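Local structure of D-glyceraldehyde dehydrogenase (NADP(+)) (Thermoplasma acidophilum, 5IZD) at residues Ser393-Met398 and Pro418-Glu423; Gly388-Ser393 and Tyr399-Asp404; Ala260-Ala265 and Glu291-Thr296. The protein oxidises D-glyceraldehyde to glycerate with NADP(+) in the non-phosphorylated Entner-Doudoroff pathway, working as a homotetramer built as a dimer of dimers. All blocks are in the same frame, centred on the assembly; numbering follows the deposited sequence.

Contact 1 of 3, residues Ser393-Met398 and Pro418-Glu423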
# COMPACT_ATOMS: atom_id res chain seq x y z
N SER A 393 -30.17 16.76 -22.56
CA SER A 393 -31.09 17.49 -21.66
C SER A 393 -31.30 16.91 -20.23
O SER A 393 -32.00 17.51 -19.42
CB SER A 393 -32.46 17.62 -22.33
OG SER A 393 -33.04 16.35 -22.53
N SER A 394 -30.71 15.76 -19.93
CA SER A 394 -30.69 15.22 -18.59
C SER A 394 -29.38 14.53 -18.29
O SER A 394 -28.67 14.02 -19.18
CB SER A 394 -31.91 14.31 -18.37
OG SER A 394 -31.64 12.95 -18.55
N VAL A 395 -29.06 14.53 -17.01
CA VAL A 395 -27.85 13.93 -16.46
C VAL A 395 -27.85 12.42 -16.65
O VAL A 395 -26.83 11.85 -17.03
CB VAL A 395 -27.72 14.26 -14.94
CG1 VAL A 395 -26.55 13.50 -14.33
CG2 VAL A 395 -27.49 15.77 -14.77
N GLU A 396 -28.98 11.78 -16.33
CA GLU A 396 -29.11 10.33 -16.54
C GLU A 396 -28.86 9.97 -18.01
O GLU A 396 -28.23 8.95 -18.28
CB GLU A 396 -30.49 9.77 -16.14
N GLU A 397 -29.45 10.76 -18.92
CA GLU A 397 -29.33 10.58 -20.37
C GLU A 397 -27.84 10.71 -20.79
O GLU A 397 -27.34 9.84 -21.49
CB GLU A 397 -30.26 11.58 -21.11
CG GLU A 397 -29.99 11.65 -22.61
CD GLU A 397 -30.45 12.93 -23.30
OE1 GLU A 397 -30.84 12.82 -24.49
OE2 GLU A 397 -30.39 14.04 -22.69
N MET A 398 -27.17 11.75 -20.28
CA MET A 398 -25.75 12.02 -20.50
C MET A 398 -24.89 10.80 -20.13
O MET A 398 -24.12 10.32 -21.00
CB MET A 398 -25.31 13.26 -19.72
CG MET A 398 -23.88 13.72 -20.03
SD MET A 398 -23.36 15.17 -19.10
CE MET A 398 -22.84 14.43 -17.55
N PRO A 418 -21.33 20.34 -8.39
CA PRO A 418 -20.52 19.38 -7.68
C PRO A 418 -21.16 18.02 -7.62
O PRO A 418 -20.47 17.03 -7.61
CB PRO A 418 -20.39 19.99 -6.28
CG PRO A 418 -21.57 20.93 -6.17
CD PRO A 418 -21.66 21.50 -7.54
N ASN A 419 -22.48 17.97 -7.63
CA ASN A 419 -23.17 16.69 -7.57
C ASN A 419 -23.01 15.90 -8.84
O ASN A 419 -22.91 14.69 -8.77
CB ASN A 419 -24.63 16.91 -7.23
CG ASN A 419 -24.79 17.54 -5.85
OD1 ASN A 419 -23.94 17.37 -4.97
ND2 ASN A 419 -25.83 18.30 -5.70
N ILE A 420 -22.94 16.58 -9.96
CA ILE A 420 -22.67 15.89 -11.23
C ILE A 420 -21.24 15.39 -11.26
O ILE A 420 -21.04 14.25 -11.60
CB ILE A 420 -22.96 16.79 -12.43
CG1 ILE A 420 -24.44 17.16 -12.44
CG2 ILE A 420 -22.56 16.08 -13.71
CD1 ILE A 420 -24.80 18.13 -13.56
N ILE A 421 -20.27 16.21 -10.83
CA ILE A 421 -18.86 15.82 -10.81
C ILE A 421 -18.57 14.56 -9.95
O ILE A 421 -17.96 13.60 -10.42
CB ILE A 421 -17.93 16.98 -10.35
CG1 ILE A 421 -17.88 18.13 -11.38
CG2 ILE A 421 -16.50 16.47 -10.10
CD1 ILE A 421 -17.40 19.47 -10.82
N PHE A 422 -18.99 14.57 -8.69
CA PHE A 422 -18.78 13.41 -7.81
C PHE A 422 -19.58 12.18 -8.26
O PHE A 422 -19.10 11.05 -8.18
CB PHE A 422 -19.12 13.78 -6.35
CG PHE A 422 -18.15 14.74 -5.74
CD1 PHE A 422 -16.84 14.34 -5.45
CD2 PHE A 422 -18.52 16.02 -5.44
CE1 PHE A 422 -15.93 15.22 -4.86
CE2 PHE A 422 -17.62 16.89 -4.85
CZ PHE A 422 -16.32 16.49 -4.56
N GLU A 423 -20.79 12.39 -8.74
CA GLU A 423 -21.58 11.27 -9.22
C GLU A 423 -21.02 10.65 -10.51
O GLU A 423 -20.93 9.43 -10.62
CB GLU A 423 -23.06 11.70 -9.39
CG GLU A 423 -23.95 10.53 -9.84
CD GLU A 423 -25.40 10.89 -9.97
OE1 GLU A 423 -26.10 10.35 -9.10
OE2 GLU A 423 -25.79 11.70 -10.87

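Contact 2 of 3, residues Gly388-Ser393 and Tyr399-Asp404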
# COMPACT_ATOMS: atom_id res chain seq x y z
N GLY A 388 -18.81 14.36 -34.59
CA GLY A 388 -20.24 14.66 -34.59
C GLY A 388 -20.66 15.15 -33.24
O GLY A 388 -20.02 14.79 -32.23
N ALA A 389 -21.76 15.92 -33.23
CA ALA A 389 -22.30 16.53 -32.05
C ALA A 389 -23.80 16.22 -31.93
O ALA A 389 -24.51 16.10 -32.93
CB ALA A 389 -22.09 18.03 -32.05
N ARG A 390 -24.25 16.10 -30.69
CA ARG A 390 -25.65 15.81 -30.39
C ARG A 390 -26.08 16.52 -29.12
O ARG A 390 -25.27 16.76 -28.22
CB ARG A 390 -25.86 14.30 -30.25
CG ARG A 390 -27.31 13.90 -30.06
CD ARG A 390 -27.43 12.55 -29.36
NE ARG A 390 -28.81 12.10 -29.26
CZ ARG A 390 -29.57 12.26 -28.18
NH1 ARG A 390 -29.08 12.87 -27.11
NH2 ARG A 390 -30.82 11.82 -28.18
N LYS A 391 -27.36 16.87 -29.05
CA LYS A 391 -27.93 17.57 -27.88
C LYS A 391 -28.12 16.60 -26.74
O LYS A 391 -28.34 15.41 -26.98
CB LYS A 391 -29.29 18.18 -28.17
CG LYS A 391 -29.23 19.41 -29.04
CD LYS A 391 -30.60 19.88 -29.54
CE LYS A 391 -30.39 20.88 -30.66
NZ LYS A 391 -31.71 21.45 -31.00
N ILE A 392 -28.02 17.11 -25.52
CA ILE A 392 -28.52 16.41 -24.36
C ILE A 392 -29.37 17.36 -23.47
O ILE A 392 -29.31 18.60 -23.60
CB ILE A 392 -27.39 15.79 -23.53
CG1 ILE A 392 -26.42 16.89 -23.06
CG2 ILE A 392 -26.71 14.64 -24.28
CD1 ILE A 392 -25.35 16.44 -22.09
N SER A 393 -30.17 16.76 -22.56
CA SER A 393 -31.09 17.49 -21.66
C SER A 393 -31.30 16.91 -20.23
O SER A 393 -32.00 17.51 -19.42
CB SER A 393 -32.46 17.62 -22.33
OG SER A 393 -33.04 16.35 -22.53
N TYR A 399 -25.11 10.24 -18.93
CA TYR A 399 -24.37 9.06 -18.51
C TYR A 399 -24.60 7.89 -19.44
O TYR A 399 -23.64 7.18 -19.80
CB TYR A 399 -24.76 8.57 -17.10
CG TYR A 399 -24.50 9.51 -15.93
CD1 TYR A 399 -23.50 10.45 -15.99
CD2 TYR A 399 -25.30 9.44 -14.76
CE1 TYR A 399 -23.26 11.30 -14.95
CE2 TYR A 399 -25.05 10.30 -13.69
CZ TYR A 399 -24.00 11.22 -13.79
OH TYR A 399 -23.70 12.11 -12.80
N ASP A 400 -25.86 7.67 -19.80
CA ASP A 400 -26.23 6.50 -20.63
C ASP A 400 -25.65 6.58 -22.06
O ASP A 400 -25.22 5.58 -22.61
CB ASP A 400 -27.75 6.32 -20.74
CG ASP A 400 -28.38 5.81 -19.45
OD1 ASP A 400 -27.67 5.30 -18.57
OD2 ASP A 400 -29.61 5.92 -19.34
N LEU A 401 -25.69 7.77 -22.64
CA LEU A 401 -25.15 8.00 -23.95
C LEU A 401 -23.60 7.78 -23.96
O LEU A 401 -23.06 7.14 -24.89
CB LEU A 401 -25.50 9.38 -24.48
CG LEU A 401 -26.99 9.58 -24.79
CD1 LEU A 401 -27.19 11.05 -25.05
CD2 LEU A 401 -27.54 8.80 -25.98
N ALA A 402 -22.94 8.34 -22.96
CA ALA A 402 -21.52 8.19 -22.76
C ALA A 402 -21.11 6.73 -22.63
O ALA A 402 -20.12 6.29 -23.28
CB ALA A 402 -21.05 8.98 -21.56
N ASN A 403 -21.85 5.98 -21.84
CA ASN A 403 -21.53 4.59 -21.61
C ASN A 403 -21.95 3.66 -22.76
O ASN A 403 -21.54 2.51 -22.76
CB ASN A 403 -22.11 4.09 -20.29
CG ASN A 403 -21.47 4.74 -19.08
OD1 ASN A 403 -20.30 5.10 -19.08
ND2 ASN A 403 -22.24 4.87 -18.03
N ASP A 404 -22.74 4.17 -23.71
CA ASP A 404 -23.24 3.40 -24.84
C ASP A 404 -22.12 3.33 -25.91
O ASP A 404 -22.17 4.04 -26.94
CB ASP A 404 -24.55 4.01 -25.38
CG ASP A 404 -25.08 3.31 -26.60
OD1 ASP A 404 -24.93 2.09 -26.75
OD2 ASP A 404 -25.64 4.01 -27.47

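Contact 3 of 3, residues Ala260-Ala265 and Glu291-Thr296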
# COMPACT_ATOMS: atom_id res chain seq x y z
N ALA A 260 -21.59 24.96 -17.88
CA ALA A 260 -20.15 24.93 -18.16
C ALA A 260 -19.57 26.31 -18.41
O ALA A 260 -20.27 27.19 -18.92
CB ALA A 260 -19.87 24.05 -19.38
N ASP A 261 -18.28 26.50 -18.12
CA ASP A 261 -17.59 27.68 -18.60
C ASP A 261 -17.25 27.51 -20.12
O ASP A 261 -16.45 26.66 -20.49
CB ASP A 261 -16.31 27.96 -17.81
CG ASP A 261 -15.58 29.21 -18.39
OD1 ASP A 261 -14.88 29.15 -19.46
OD2 ASP A 261 -15.80 30.29 -17.83
N MET A 262 -17.86 28.35 -20.94
CA MET A 262 -17.83 28.20 -22.41
C MET A 262 -16.41 28.27 -22.99
O MET A 262 -16.03 27.42 -23.80
CB MET A 262 -18.69 29.28 -23.07
CG MET A 262 -20.19 29.17 -22.83
SD MET A 262 -20.92 27.74 -23.65
CE MET A 262 -20.62 28.25 -25.37
N ASP A 263 -15.66 29.28 -22.58
CA ASP A 263 -14.29 29.47 -23.03
C ASP A 263 -13.45 28.28 -22.70
O ASP A 263 -12.73 27.79 -23.52
CB ASP A 263 -13.65 30.74 -22.43
CG ASP A 263 -14.11 32.04 -23.12
OD1 ASP A 263 -14.72 31.99 -24.19
OD2 ASP A 263 -13.84 33.13 -22.56
N ASN A 264 -13.55 27.78 -21.47
CA ASN A 264 -12.70 26.65 -21.10
C ASN A 264 -13.04 25.37 -21.85
O ASN A 264 -12.15 24.64 -22.25
CB ASN A 264 -12.66 26.47 -19.57
CG ASN A 264 -11.80 27.54 -18.92
OD1 ASN A 264 -10.92 28.14 -19.58
ND2 ASN A 264 -12.05 27.80 -17.62
N ALA A 265 -14.35 25.15 -22.05
CA ALA A 265 -14.83 23.97 -22.74
C ALA A 265 -14.34 23.99 -24.19
O ALA A 265 -13.84 22.98 -24.67
CB ALA A 265 -16.32 23.91 -22.69
N GLU A 291 -28.71 21.10 -24.62
CA GLU A 291 -29.65 21.82 -25.51
C GLU A 291 -29.76 23.35 -25.34
O GLU A 291 -29.93 24.07 -26.32
CB GLU A 291 -31.07 21.21 -25.46
CG GLU A 291 -31.80 21.29 -24.10
CD GLU A 291 -33.20 20.65 -24.11
OE1 GLU A 291 -34.00 20.93 -23.18
OE2 GLU A 291 -33.52 19.86 -25.03
N ASP A 292 -29.74 23.84 -24.11
CA ASP A 292 -29.72 25.29 -23.79
C ASP A 292 -28.56 26.08 -24.47
O ASP A 292 -28.72 27.25 -24.79
CB ASP A 292 -29.63 25.51 -22.27
CG ASP A 292 -30.89 25.01 -21.47
OD1 ASP A 292 -31.88 24.55 -22.09
OD2 ASP A 292 -30.88 25.08 -20.22
N ILE A 293 -27.40 25.45 -24.66
CA ILE A 293 -26.21 26.14 -25.16
C ILE A 293 -25.62 25.54 -26.48
O ILE A 293 -24.62 26.04 -26.95
CB ILE A 293 -25.06 26.22 -24.11
CG1 ILE A 293 -24.73 24.85 -23.55
CG2 ILE A 293 -25.40 27.18 -22.98
CD1 ILE A 293 -23.34 24.70 -22.98
N TYR A 294 -26.22 24.48 -27.02
CA TYR A 294 -25.76 23.77 -28.19
C TYR A 294 -25.53 24.74 -29.36
O TYR A 294 -24.49 24.66 -30.01
CB TYR A 294 -26.74 22.65 -28.56
CG TYR A 294 -26.39 21.86 -29.81
CD1 TYR A 294 -26.74 22.34 -31.08
CD2 TYR A 294 -25.69 20.67 -29.74
CE1 TYR A 294 -26.41 21.65 -32.23
CE2 TYR A 294 -25.33 19.97 -30.90
CZ TYR A 294 -25.71 20.45 -32.13
OH TYR A 294 -25.37 19.82 -33.31
N ASP A 295 -26.47 25.65 -29.60
CA ASP A 295 -26.36 26.53 -30.79
C ASP A 295 -25.18 27.51 -30.71
O ASP A 295 -24.39 27.60 -31.67
CB ASP A 295 -27.66 27.30 -31.05
CG ASP A 295 -28.81 26.39 -31.46
OD1 ASP A 295 -28.64 25.41 -32.21
OD2 ASP A 295 -29.93 26.66 -31.01
N THR A 296 -25.05 28.20 -29.57
CA THR A 296 -23.86 29.05 -29.35
C THR A 296 -22.58 28.25 -29.35
O THR A 296 -21.60 28.67 -30.03
CB THR A 296 -23.90 29.84 -28.05
OG1 THR A 296 -24.98 30.73 -28.13
CG2 THR A 296 -22.66 30.72 -27.89

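Contact 1 of 3, residues Ser393-Met398 and Pro418-Glu423
Val395 and Ile420 carry the apolar part of this helix-to-helix contact, a worked example of branched side chains meeting by their methyl ends. Val395 CG2 lies 3.8 Å from Ile420 CD1 and also brushes Ile420 CG1, the two side chains crossing at a slant. A second apolar touch comes from Met398, whose arm runs straight out through SD and then bends at chi3 (83°), bringing its terminal CE to 4.2 Å from Ile420 CG2. The two branches of Ile420 thus divide the work: the CG1-CD1 arm serves the valine and CG2 the methionine.

Glu423 adds a van der Waals touch. With CG anti to the backbone N (chi1 -177°) and an extended chain, its carboxylate arrives beside Val395, OE2 standing 4.0 Å from Val395 CG1. Its polar partners lie outside the two segments: OE2 is hydrogen-bonded to Tyr399 OH and OE1 to His129 of a neighbouring subunit.

A capping box starts helix 395-403. Glu397 N donates to Ser394 OG at 3.1 Å, and Glu397 OE2 returns to the backbone, accepting from Ser393 N at 2.7 Å and, at greater length, from Ser394 N.

Trp257, in the loop after strand 252-256, touches both Val395 and Ile420. Met398 also packs on Ile392 of strand 386-392, while on helix 418-427 the Phe422 ring meets Phe422 of one neighbouring subunit and Tyr477 of another.

Contact 2 of 3, residues Gly388-Ser393 and Tyr399-Asp404
The flat guanidinium of Arg390 has Leu401 over one of its faces, and this pairing of a charged plane with a branched aliphatic end is what the contact illustrates. Leu401 CD2 stands above the plane. The other methyl, CD1, lies on the same side but nearer the rim of the group, 3.3 Å from NH1 and 4.1 Å from CZ, a tight approach. The two side chains meet at about a right angle. Electrostatics are answered by Glu397, one turn earlier on the helix, whose OE1 forms a salt bridge with Arg390 NH1; that bond and the leucine together should restrain the rotation of the guanidinium. Reach explains how the arginine gets there: chi1 of -175° swings CG away from the backbone nitrogen, and an extended run to NE carries the guanidinium across to Leu401.

These residues belong to a beta-alpha-beta crossover in the sheet of the catalytic domain of the aldehyde dehydrogenase fold. Strand 386-392 leads into helix 395-403, which returns the chain to strand 410-414, parallel to the first but separated from it by strands 284-290 and 252-256. Side chains alternate along the strand: Arg390 and Ile392 turn to this helix, Ala389 and Lys391 to Tyr294 on the other face.

Ile392 supplies the apolar half. Its chi1 of 59° turns CG2, not the CG1 arm, to Leu401 CD1 at 3.7 Å. Leu401 CD1 is therefore shared between isoleucine and arginine, and Tyr288 of the adjoining strand 284-290 touches both Leu401 and Ile392. The backbone carbonyls of Leu401 and Ala402 accept hydrogen bonds from Arg286.

Contact 3 of 3, residues Ala260-Ala265 and Glu291-Thr296
A small apolar contact at the protein surface joins the starts of two helices, 262-274 and 294-305, in the catalytic domain of the aldehyde dehydrogenase fold. The first is the crossover helix of a beta-alpha-beta unit between the neighbouring parallel strands 252-256 and 284-290; the second follows directly after strand 284-290. Met262 reaches across to Ile293 and Thr296, and no hydrogen bond spans the two segments.

The methionine is folded rather than extended. Turns of -69° at chi2 and -65° at chi3 curl its chain, presenting sulfur and terminal methyl to different partners. SD lies 3.9 Å from Ile293 CD1, the two side chains running alongside in opposite senses. The isoleucine sits at the N-cap position of its helix and extends its CG1 arm toward the sulfur.

Met262 also packs on Phe297 and Arg300 of helix 294-305. Outside the two segments, that arginine forms a salt bridge through NH2 with Asp263 OD1. Helix 262-274 itself is capped by Asp261, whose OD1 accepts from Asn264 N at 2.8 Å and 161°, nearly along the C-O axis. Asn264 OD1 in turn accepts from the backbone of Leu482 of a neighbouring subunit.

One turn beyond the isoleucine, Met262 CE meets Thr296 CG2 at 4.1 Å.

All three contacts belong to one mixed, mostly parallel sheet and its flanking helices. Contacts 1 and 2 share helix 395-403 and are partly buried: its start is set against helix 418-427, and its later turns against strand 386-392. Contact 3 lies on the surface, between two helices, of which 294-305 packs on the other face of strand 386-392. Chemistry follows place. Contact 1 mixes methyl packing with a carboxylate that reaches toward another subunit, contact 2 sets an ionic group against leucine, and contact 3 is aliphatic and sulfur-based. Contacts 2 and 3 are tied by a probable backbone hydrogen bond, Ile392 O to Glu291 N at 2.8 Å, and Ser393 packs on Glu291.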